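Local atomic coordinates of alpha-1,3-glucanase (Bacillus circulans, PDB entry 5ZRU), a protein that probably hydrolyses alpha-1,3-glucan, this chain being the GH87 catalytic unit, in which a beta-sandwich domain packs against a parallel beta-helix. Residues M79-P84 / V108-Y113; P133-D138 / I346-A351; G30-Q35 / I55-N60. One frame throughout, in Å; residues are numbered along the deposited sequence.

Contact 1 of 3, residues M79-P84 / V108-Y113; sequences MRFTMP and VPLTSY. With PE5 (3,6,9,12,15,18,21,24-octaoxahexacosan-1-ol), chain C.
Met79 enters the contact with its terminal methyl: the chain runs extended and bends at the sulfur, bringing CE to 3.9 Å from Leu110 CD2, the two side chains crossing at about a right angle. Two residues on, Phe81 meets the same leucine methyl. Its CG sits between the backbone N and the carbonyl carbon (chi1 74°), which turns one face of the ring to Leu110 CD2; this methyl stands over the middle of the face, 4.0 Å from the ring centroid, in a CH-pi contact. The ring edge meets a backbone carbonyl instead, with Thr111 O in the ring plane 3.7 Å from Phe81 CZ. These strands do not pair. Their axes pass 8.9 Å apart at 48°, because strand 76-82 belongs to the eight-stranded antiparallel sheet and strand 103-111 is an outermost strand of the five-stranded one: the two sheets of a beta-sandwich, consistent with the galactose-binding-like family of this domain. Met83 carries the packing past the end of its strand, laying SD against the backbone, 3.5 Å from Thr111 C, with Leu110 CB beside it. Thr111 turns its side chain away from this interior; its OG1 receives Tyr113 N at 3.0 Å in an ST turn and is also bonded to Asn93, while CG2 touches a bound polyethylene glycol. A valine here would probably leave Tyr113 N and Asn93 without their partner and free the turn after the strand to shift. At Pro84 the contact becomes polar: Ser112 OG donates to Pro84 O over 2.6 Å, reaching the carbonyl 30° out of its plane, and is also hydrogen-bonded to Leu92 N.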
loop_
_atom_site.group_PDB
_atom_site.type_symbol
_atom_site.label_atom_id
_atom_site.label_comp_id
_atom_site.label_asym_id
_atom_site.label_seq_id
_atom_site.Cartn_x
_atom_site.Cartn_y
_atom_site.Cartn_z
ATOM N N MET A 79 0.257 -4.036 15.061
ATOM C CA MET A 79 -0.868 -3.241 15.543
ATOM C C MET A 79 -1.052 -2.039 14.632
ATOM O O MET A 79 -0.091 -1.311 14.368
ATOM C CB MET A 79 -0.652 -2.771 16.989
ATOM C CG MET A 79 -1.798 -1.860 17.499
ATOM S SD MET A 79 -1.608 -1.402 19.242
ATOM C CE MET A 79 -0.130 -0.396 19.153
ATOM N N ARG A 80 -2.279 -1.832 14.155
ATOM C CA ARG A 80 -2.636 -0.605 13.453
ATOM C C ARG A 80 -3.303 0.330 14.452
ATOM O O ARG A 80 -4.290 -0.048 15.101
ATOM C CB ARG A 80 -3.544 -0.882 12.257
ATOM C CG ARG A 80 -3.782 0.356 11.383
ATOM C CD ARG A 80 -4.422 -0.029 10.065
ATOM N NE ARG A 80 -4.480 1.099 9.139
ATOM C CZ ARG A 80 -5.548 1.869 8.958
ATOM N NH1 ARG A 80 -6.668 1.645 9.642
ATOM N NH2 ARG A 80 -5.496 2.865 8.079
ATOM N N PHE A 81 -2.759 1.540 14.581
ATOM C CA PHE A 81 -3.111 2.444 15.670
ATOM C C PHE A 81 -3.149 3.873 15.145
ATOM O O PHE A 81 -2.657 4.169 14.050
ATOM C CB PHE A 81 -2.089 2.359 16.821
ATOM C CG PHE A 81 -0.779 3.021 16.486
ATOM C CD1 PHE A 81 0.160 2.353 15.719
ATOM C CD2 PHE A 81 -0.521 4.329 16.871
ATOM C CE1 PHE A 81 1.359 2.966 15.360
ATOM C CE2 PHE A 81 0.657 4.956 16.515
ATOM C CZ PHE A 81 1.611 4.269 15.757
ATOM N N THR A 82 -3.695 4.779 15.966
ATOM C CA THR A 82 -3.596 6.214 15.708
ATOM C C THR A 82 -3.243 6.928 17.008
ATOM O O THR A 82 -3.586 6.467 18.101
ATOM C CB THR A 82 -4.910 6.798 15.126
ATOM O OG1 THR A 82 -4.775 8.218 14.954
ATOM C CG2 THR A 82 -6.083 6.537 16.073
ATOM N N MET A 83 -2.538 8.047 16.881
ATOM C CA MET A 83 -2.258 8.937 18.002
ATOM C C MET A 83 -2.104 10.348 17.443
ATOM O O MET A 83 -1.898 10.519 16.242
ATOM C CB MET A 83 -0.998 8.503 18.772
ATOM C CG MET A 83 0.304 8.688 17.997
ATOM S SD MET A 83 1.716 7.995 18.881
ATOM C CE MET A 83 2.077 9.235 20.119
ATOM N N PRO A 84 -2.235 11.373 18.290
ATOM C CA PRO A 84 -2.264 12.744 17.760
ATOM C C PRO A 84 -0.922 13.176 17.190
ATOM O O PRO A 84 0.145 12.724 17.614
ATOM C CB PRO A 84 -2.626 13.599 18.987
ATOM C CG PRO A 84 -3.085 12.619 20.049
ATOM C CD PRO A 84 -2.365 11.343 19.755
ATOM N N VAL A 108 5.173 -0.715 24.391
ATOM C CA VAL A 108 5.498 -0.570 22.975
ATOM C C VAL A 108 5.623 0.919 22.671
ATOM O O VAL A 108 4.624 1.644 22.785
ATOM C CB VAL A 108 4.430 -1.221 22.083
ATOM C CG1 VAL A 108 4.746 -0.969 20.606
ATOM C CG2 VAL A 108 4.364 -2.698 22.354
ATOM N N PRO A 109 6.797 1.408 22.287
ATOM C CA PRO A 109 6.907 2.817 21.896
ATOM C C PRO A 109 6.144 3.082 20.606
ATOM O O PRO A 109 6.082 2.237 19.708
ATOM C CB PRO A 109 8.418 3.022 21.701
ATOM C CG PRO A 109 9.077 1.804 22.295
ATOM C CD PRO A 109 8.080 0.696 22.176
ATOM N N LEU A 110 5.564 4.283 20.530
ATOM C CA LEU A 110 4.722 4.715 19.424
ATOM C C LEU A 110 5.080 6.142 19.045
ATOM O O LEU A 110 5.548 6.921 19.883
ATOM C CB LEU A 110 3.223 4.663 19.792
ATOM C CG LEU A 110 2.683 3.304 20.229
ATOM C CD1 LEU A 110 1.272 3.489 20.757
ATOM C CD2 LEU A 110 2.719 2.318 19.052
ATOM N N THR A 111 4.832 6.498 17.785
ATOM C CA THR A 111 5.066 7.875 17.363
ATOM C C THR A 111 4.087 8.228 16.253
ATOM O O THR A 111 3.639 7.351 15.501
ATOM C CB THR A 111 6.519 8.096 16.900
ATOM O OG1 THR A 111 6.722 9.482 16.577
ATOM C CG2 THR A 111 6.830 7.252 15.661
ATOM N N SER A 112 3.742 9.517 16.163
ATOM C CA SER A 112 3.012 10.029 15.007
ATOM C C SER A 112 3.937 10.722 14.017
ATOM O O SER A 112 3.453 11.360 13.079
ATOM C CB SER A 112 1.872 10.969 15.437
ATOM O OG SER A 112 2.305 11.981 16.340
ATOM N N TYR A 113 5.256 10.570 14.194
ATOM C CA TYR A 113 6.249 11.179 13.303
ATOM C C TYR A 113 5.997 10.836 11.838
ATOM O O TYR A 113 6.029 11.715 10.968
ATOM C CB TYR A 113 7.654 10.721 13.708
ATOM C CG TYR A 113 8.762 11.179 12.766
ATOM C CD1 TYR A 113 9.340 12.439 12.909
ATOM C CD2 TYR A 113 9.233 10.353 11.745
ATOM C CE1 TYR A 113 10.358 12.872 12.070
ATOM C CE2 TYR A 113 10.259 10.785 10.881
ATOM C CZ TYR A 113 10.811 12.043 11.063
ATOM O OH TYR A 113 11.817 12.486 10.246
HETATM C C48 PE5 C . 15.002 6.664 13.575
HETATM C C50 PE5 C . 13.600 7.094 13.131
HETATM O O1 PE5 C . 12.968 7.812 14.158
HETATM C C1 PE5 C . 11.702 8.317 13.833
HETATM C C2 PE5 C . 11.017 8.905 15.070
HETATM O O2 PE5 C . 10.769 7.890 16.000
HETATM C C3 PE5 C . 10.278 8.308 17.242
HETATM C C4 PE5 C . 10.121 7.096 18.170
HETATM O O3 PE5 C . 9.285 6.141 17.572
HETATM C C5 PE5 C . 8.977 5.010 18.342
HETATM C C6 PE5 C . 9.173 3.728 17.519
HETATM O O4 PE5 C . 8.015 3.374 16.806
HETATM C C7 PE5 C . 8.219 2.889 15.503
HETATM C C8 PE5 C . 9.226 1.736 15.511
HETATM O O5 PE5 C . 9.681 1.510 14.214
HETATM C C9 PE5 C . 10.795 0.665 14.119
HETATM C C10 PE5 C . 10.336 -0.690 13.598
HETATM O O6 PE5 C . 10.759 -1.689 14.477
HETATM C C11 PE5 C . 10.041 -2.886 14.391
HETATM C C12 PE5 C . 10.380 -3.786 15.570
HETATM O O7 PE5 C . 10.953 -4.942 15.043
HETATM C C13 PE5 C . 10.574 -6.132 15.672
HETATM C C14 PE5 C . 11.685 -7.159 15.459
HETATM O O8 PE5 C . 12.912 -6.488 15.495
HETATM C C15 PE5 C . 14.048 -7.274 15.247
HETATM C C16 PE5 C . 14.944 -7.283 16.494
HETATM O O52 PE5 C . 16.086 -6.496 16.295
#

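Contact 2 of 3, residues P133-D138 / I346-A351; sequences PLFRFD and IRNNLA
Phe135 and Leu350 form the close-packed part of this buried contact. Leu350 CD2 meets the phenyl ring at its edge, in the ring plane and 3.7 Å from CE2 of Phe135, while the two side chains cross at about a right angle. With CG anti to the backbone N (chi1 -162°), the ring reaches across the interface until Phe135 CZ lies 3.5 Å from Asn348 O; Asn348 CB also borders the ring tip. Phe135 itself interrupts strand 132-144 with a left-handed backbone conformation, and Asn348 adopts the same conformation just after strand 345-347. This is where the beta-sandwich domain rests on a turn of the parallel beta-helix, whose family is pectate-lyase-like. In the next coil Asn372 and Asn373 lie beside Asn348 and Asn349, and side-chain hydrogen bonds join each pair, a stacking of asparagines familiar from such helices. The looser side is polar rather than open to solvent, and no hydrogen bond spans the two segments. Asp138 OD1 stands over the face of the Asn348 amide, 3.3 Å from Asn348 CG and not in line with its N-H, the carboxylate and amide planes 73° apart; each group is satisfied elsewhere: Asp138 OD1 by His318 NE2, Asn348 ND2 by Glu317 OE1. Phe137 O and Asn348 OD1 stay 4.4 Å apart, and both are bonded to Asn372 ND2, so the second coil bridges the two segments.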
loop_
_atom_site.group_PDB
_atom_site.type_symbol
_atom_site.label_atom_id
_atom_site.label_comp_id
_atom_site.label_asym_id
_atom_site.label_seq_id
_atom_site.Cartn_x
_atom_site.Cartn_y
_atom_site.Cartn_z
ATOM N N PRO A 133 -6.687 16.534 7.733
ATOM C CA PRO A 133 -5.762 15.406 7.911
ATOM C C PRO A 133 -6.198 14.136 7.195
ATOM O O PRO A 133 -7.384 13.795 7.145
ATOM C CB PRO A 133 -5.771 15.194 9.431
ATOM C CG PRO A 133 -7.178 15.558 9.820
ATOM C CD PRO A 133 -7.501 16.766 8.940
ATOM N N LEU A 134 -5.202 13.440 6.637
ATOM C CA LEU A 134 -5.274 12.036 6.251
ATOM C C LEU A 134 -4.002 11.361 6.758
ATOM O O LEU A 134 -3.169 11.998 7.415
ATOM C CB LEU A 134 -5.443 11.871 4.731
ATOM C CG LEU A 134 -6.757 12.402 4.139
ATOM C CD1 LEU A 134 -6.728 12.291 2.602
ATOM C CD2 LEU A 134 -7.945 11.646 4.694
ATOM N N PHE A 135 -3.846 10.062 6.468
ATOM C CA PHE A 135 -2.741 9.275 7.038
ATOM C C PHE A 135 -2.793 9.327 8.569
ATOM O O PHE A 135 -1.776 9.495 9.239
ATOM C CB PHE A 135 -1.382 9.778 6.511
ATOM C CG PHE A 135 -0.216 8.799 6.674
ATOM C CD1 PHE A 135 -0.376 7.556 7.274
ATOM C CD2 PHE A 135 1.045 9.153 6.211
ATOM C CE1 PHE A 135 0.718 6.679 7.411
ATOM C CE2 PHE A 135 2.136 8.286 6.335
ATOM C CZ PHE A 135 1.972 7.048 6.944
ATOM N N ARG A 136 -3.997 9.198 9.137
ATOM C CA ARG A 136 -4.111 9.282 10.589
ATOM C C ARG A 136 -3.722 7.988 11.294
ATOM O O ARG A 136 -3.470 8.014 12.505
ATOM C CB ARG A 136 -5.534 9.711 10.971
ATOM C CG ARG A 136 -5.780 11.200 10.681
ATOM C CD ARG A 136 -7.258 11.583 10.794
ATOM N NE ARG A 136 -7.975 11.165 9.593
ATOM C CZ ARG A 136 -9.100 11.723 9.155
ATOM N NH1 ARG A 136 -9.661 12.728 9.827
ATOM N NH2 ARG A 136 -9.648 11.288 8.034
ATOM N N PHE A 137 -3.655 6.862 10.576
ATOM C CA PHE A 137 -3.276 5.593 11.178
ATOM C C PHE A 137 -1.879 5.174 10.721
ATOM O O PHE A 137 -1.377 5.605 9.679
ATOM C CB PHE A 137 -4.306 4.498 10.856
ATOM C CG PHE A 137 -5.576 4.601 11.669
ATOM C CD1 PHE A 137 -6.597 5.467 11.286
ATOM C CD2 PHE A 137 -5.739 3.842 12.822
ATOM C CE1 PHE A 137 -7.769 5.576 12.042
ATOM C CE2 PHE A 137 -6.905 3.942 13.596
ATOM C CZ PHE A 137 -7.923 4.803 13.206
ATOM N N ASP A 138 -1.250 4.335 11.540
ATOM C CA ASP A 138 0.090 3.823 11.283
ATOM C C ASP A 138 0.170 2.434 11.904
ATOM O O ASP A 138 -0.781 1.970 12.536
ATOM C CB ASP A 138 1.163 4.764 11.858
ATOM C CG ASP A 138 2.529 4.598 11.181
ATOM O OD1 ASP A 138 2.675 3.743 10.283
ATOM O OD2 ASP A 138 3.469 5.330 11.551
ATOM N N ILE A 346 3.892 -3.890 2.139
ATOM C CA ILE A 346 4.306 -2.588 1.641
ATOM C C ILE A 346 3.259 -1.620 2.165
ATOM O O ILE A 346 2.135 -1.576 1.652
ATOM C CB ILE A 346 4.406 -2.563 0.112
ATOM C CG1 ILE A 346 5.354 -3.676 -0.366
ATOM C CG2 ILE A 346 4.871 -1.183 -0.371
ATOM C CD1 ILE A 346 5.191 -4.068 -1.857
ATOM N N ARG A 347 3.592 -0.894 3.232
ATOM C CA ARG A 347 2.556 -0.259 4.040
ATOM C C ARG A 347 2.999 1.108 4.525
ATOM O O ARG A 347 4.191 1.373 4.680
ATOM C CB ARG A 347 2.189 -1.117 5.262
ATOM C CG ARG A 347 1.778 -2.561 4.932
ATOM C CD ARG A 347 1.353 -3.283 6.216
ATOM N NE ARG A 347 0.905 -4.658 5.975
ATOM C CZ ARG A 347 0.929 -5.609 6.901
ATOM N NH1 ARG A 347 1.385 -5.316 8.121
ATOM N NH2 ARG A 347 0.508 -6.850 6.620
ATOM N N ASN A 348 2.019 1.983 4.762
ATOM C CA ASN A 348 2.269 3.245 5.466
ATOM C C ASN A 348 3.329 4.091 4.770
ATOM O O ASN A 348 4.152 4.738 5.419
ATOM C CB ASN A 348 2.677 2.976 6.919
ATOM C CG ASN A 348 1.774 1.994 7.592
ATOM O OD1 ASN A 348 0.558 2.188 7.640
ATOM N ND2 ASN A 348 2.356 0.913 8.113
ATOM N N ASN A 349 3.318 4.101 3.443
ATOM C CA ASN A 349 4.183 4.998 2.697
ATOM C C ASN A 349 3.415 6.267 2.330
ATOM O O ASN A 349 2.175 6.280 2.271
ATOM C CB ASN A 349 4.732 4.308 1.446
ATOM C CG ASN A 349 5.491 3.036 1.780
ATOM O OD1 ASN A 349 6.630 3.088 2.259
ATOM N ND2 ASN A 349 4.855 1.875 1.543
ATOM N N LEU A 350 4.177 7.348 2.119
ATOM C CA LEU A 350 3.595 8.673 1.899
ATOM C C LEU A 350 2.969 8.821 0.517
ATOM O O LEU A 350 2.180 9.748 0.304
ATOM C CB LEU A 350 4.668 9.751 2.101
ATOM C CG LEU A 350 5.126 9.899 3.555
ATOM C CD1 LEU A 350 6.519 10.482 3.647
ATOM C CD2 LEU A 350 4.129 10.767 4.352
ATOM N N ALA A 351 3.294 7.927 -0.416
ATOM C CA ALA A 351 2.718 7.937 -1.759
ATOM C C ALA A 351 2.528 6.496 -2.237
ATOM O O ALA A 351 2.084 5.660 -1.451
ATOM C CB ALA A 351 3.602 8.736 -2.726
#

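Contact 3 of 3, residues G30-Q35 / I55-N60; sequences GGATLQ and IALPSN
Thr33 and Ala56 form an antiparallel hydrogen-bonded pair that joins strand 33-36 to strand 53-57 in the larger sheet of the beta-sandwich. Thr33 N donates to Ala56 O over 3.0 Å, and Ala56 N to Thr33 O over 2.8 Å; Leu34 and Ile55 follow as a non-hydrogen-bonded pair. Each carbonyl also takes a CA-H...O contact, Ala56 O from Ala32 CA at 3.1 Å and Thr33 O from Ile55 CA. Apolar contacts are few and small. The methyl of Ala32 touches both Ile55 CG2 and Leu57 CD2, the latter 3.7 Å from Ala32 CB. On the face shared by Thr33 and Ala56, the bent chain of Gln35 lays CG 3.6 Å from Ala56 CB, with Thr33 OG1 equally near that methyl. The polar ends above it join within their own strand: Thr33 OG1, with chi1 at 65°, donates to a lone pair of Gln35 OE1 over 2.7 Å. Beyond the strands the chains diverge and a water takes over, donating to Gly30 O and Asn60 O and accepting from Ser59 OG at 2.6 Å. At Gly31, with its phi of 115°, a CB would come tight against Ser59 OG and jam against the carbonyl O of Gly30. Because main-chain atoms make both direct hydrogen bonds across the contact, the pairing probably owes little to the identity of the side chains, whose share is a few methyl contacts.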
loop_
_atom_site.group_PDB
_atom_site.type_symbol
_atom_site.label_atom_id
_atom_site.label_comp_id
_atom_site.label_asym_id
_atom_site.label_seq_id
_atom_site.Cartn_x
_atom_site.Cartn_y
_atom_site.Cartn_z
ATOM N N GLY A 30 -12.360 0.130 30.859
ATOM C CA GLY A 30 -11.561 1.124 31.543
ATOM C C GLY A 30 -11.654 2.524 30.983
ATOM O O GLY A 30 -10.801 3.359 31.298
ATOM N N GLY A 31 -12.666 2.809 30.168
ATOM C CA GLY A 31 -12.785 4.094 29.507
ATOM C C GLY A 31 -12.671 4.040 27.999
ATOM O O GLY A 31 -12.868 5.074 27.346
ATOM N N ALA A 32 -12.358 2.878 27.425
ATOM C CA ALA A 32 -12.271 2.751 25.975
ATOM C C ALA A 32 -13.654 2.919 25.354
ATOM O O ALA A 32 -14.665 2.546 25.948
ATOM C CB ALA A 32 -11.689 1.385 25.590
ATOM N N THR A 33 -13.699 3.510 24.160
ATOM C CA THR A 33 -14.955 3.714 23.446
ATOM C C THR A 33 -14.817 3.261 21.999
ATOM O O THR A 33 -13.718 3.198 21.446
ATOM C CB THR A 33 -15.407 5.181 23.484
ATOM O OG1 THR A 33 -14.466 6.000 22.783
ATOM C CG2 THR A 33 -15.534 5.674 24.927
ATOM N N LEU A 34 -15.957 2.935 21.392
ATOM C CA LEU A 34 -16.019 2.602 19.973
ATOM C C LEU A 34 -16.213 3.891 19.179
ATOM O O LEU A 34 -17.164 4.637 19.423
ATOM C CB LEU A 34 -17.159 1.616 19.713
ATOM C CG LEU A 34 -17.362 0.897 18.374
ATOM C CD1 LEU A 34 -17.766 1.821 17.229
ATOM C CD2 LEU A 34 -16.125 0.107 18.002
ATOM N N GLN A 35 -15.312 4.161 18.242
ATOM C CA GLN A 35 -15.406 5.334 17.378
ATOM C C GLN A 35 -15.724 4.855 15.977
ATOM O O GLN A 35 -15.075 3.931 15.483
ATOM C CB GLN A 35 -14.100 6.129 17.367
ATOM C CG GLN A 35 -13.628 6.566 18.725
ATOM C CD GLN A 35 -14.552 7.575 19.350
ATOM O OE1 GLN A 35 -14.990 7.410 20.491
ATOM N NE2 GLN A 35 -14.859 8.633 18.612
ATOM N N ILE A 55 -11.180 1.401 18.266
ATOM C CA ILE A 55 -11.329 1.559 19.712
ATOM C C ILE A 55 -10.452 2.719 20.156
ATOM O O ILE A 55 -9.226 2.691 19.984
ATOM C CB ILE A 55 -10.963 0.272 20.470
ATOM C CG1 ILE A 55 -11.841 -0.885 20.008
ATOM C CG2 ILE A 55 -11.116 0.479 21.979
ATOM C CD1 ILE A 55 -11.053 -2.138 19.730
ATOM N N ALA A 56 -11.074 3.738 20.737
ATOM C CA ALA A 56 -10.335 4.847 21.316
ATOM C C ALA A 56 -9.947 4.510 22.751
ATOM O O ALA A 56 -10.771 3.998 23.522
ATOM C CB ALA A 56 -11.158 6.134 21.269
ATOM N N LEU A 57 -8.684 4.790 23.095
ATOM C CA LEU A 57 -8.140 4.674 24.444
ATOM C C LEU A 57 -7.819 6.079 24.951
ATOM O O LEU A 57 -6.672 6.542 24.862
ATOM C CB LEU A 57 -6.892 3.785 24.453
ATOM C CG LEU A 57 -7.037 2.440 23.727
ATOM C CD1 LEU A 57 -5.727 1.651 23.759
ATOM C CD2 LEU A 57 -8.175 1.625 24.317
ATOM N N PRO A 58 -8.814 6.804 25.464
ATOM C CA PRO A 58 -8.597 8.224 25.760
ATOM C C PRO A 58 -7.863 8.484 27.057
ATOM O O PRO A 58 -7.290 9.571 27.206
ATOM C CB PRO A 58 -10.024 8.798 25.826
ATOM C CG PRO A 58 -10.925 7.720 25.330
ATOM C CD PRO A 58 -10.231 6.427 25.571
ATOM N N SER A 59 -7.848 7.535 27.988
ATOM C CA SER A 59 -7.404 7.823 29.340
ATOM C C SER A 59 -6.718 6.602 29.923
ATOM O O SER A 59 -6.945 5.472 29.493
ATOM C CB SER A 59 -8.584 8.240 30.233
ATOM O OG SER A 59 -9.611 7.260 30.182
ATOM N N ASN A 60 -5.863 6.861 30.906
ATOM C CA ASN A 60 -5.211 5.847 31.723
ATOM C C ASN A 60 -6.183 4.743 32.126
ATOM O O ASN A 60 -7.234 5.005 32.724
ATOM C CB ASN A 60 -4.623 6.527 32.968
ATOM C CG ASN A 60 -3.752 5.595 33.801
ATOM O OD1 ASN A 60 -3.419 4.488 33.384
ATOM N ND2 ASN A 60 -3.376 6.052 34.984
HETATM O O HOH W 1 -9.661 5.624 32.172
#

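How the contacts relate
From the N terminus, contact 3 closes first, pairing neighbouring strands of the larger sandwich sheet across 19 intervening residues. Contact 1 follows, closing 23 residues and packing that sheet against the five-stranded one. Contact 2 opens after both and spans 207 residues, joining the sandwich to the beta-helix. The three loops run in series, neither nesting nor crossing. Contacts 1 and 2 touch directly because strands 76-82 and 132-144 are neighbours: Phe81 N lies 2.9 Å from Asp138 O, and Thr82 OG1 2.8 Å from Arg136 O, both probable hydrogen bonds. Contact 3 reaches the same sheet but stays apart, its nearest atoms about 6 Å from contact 1.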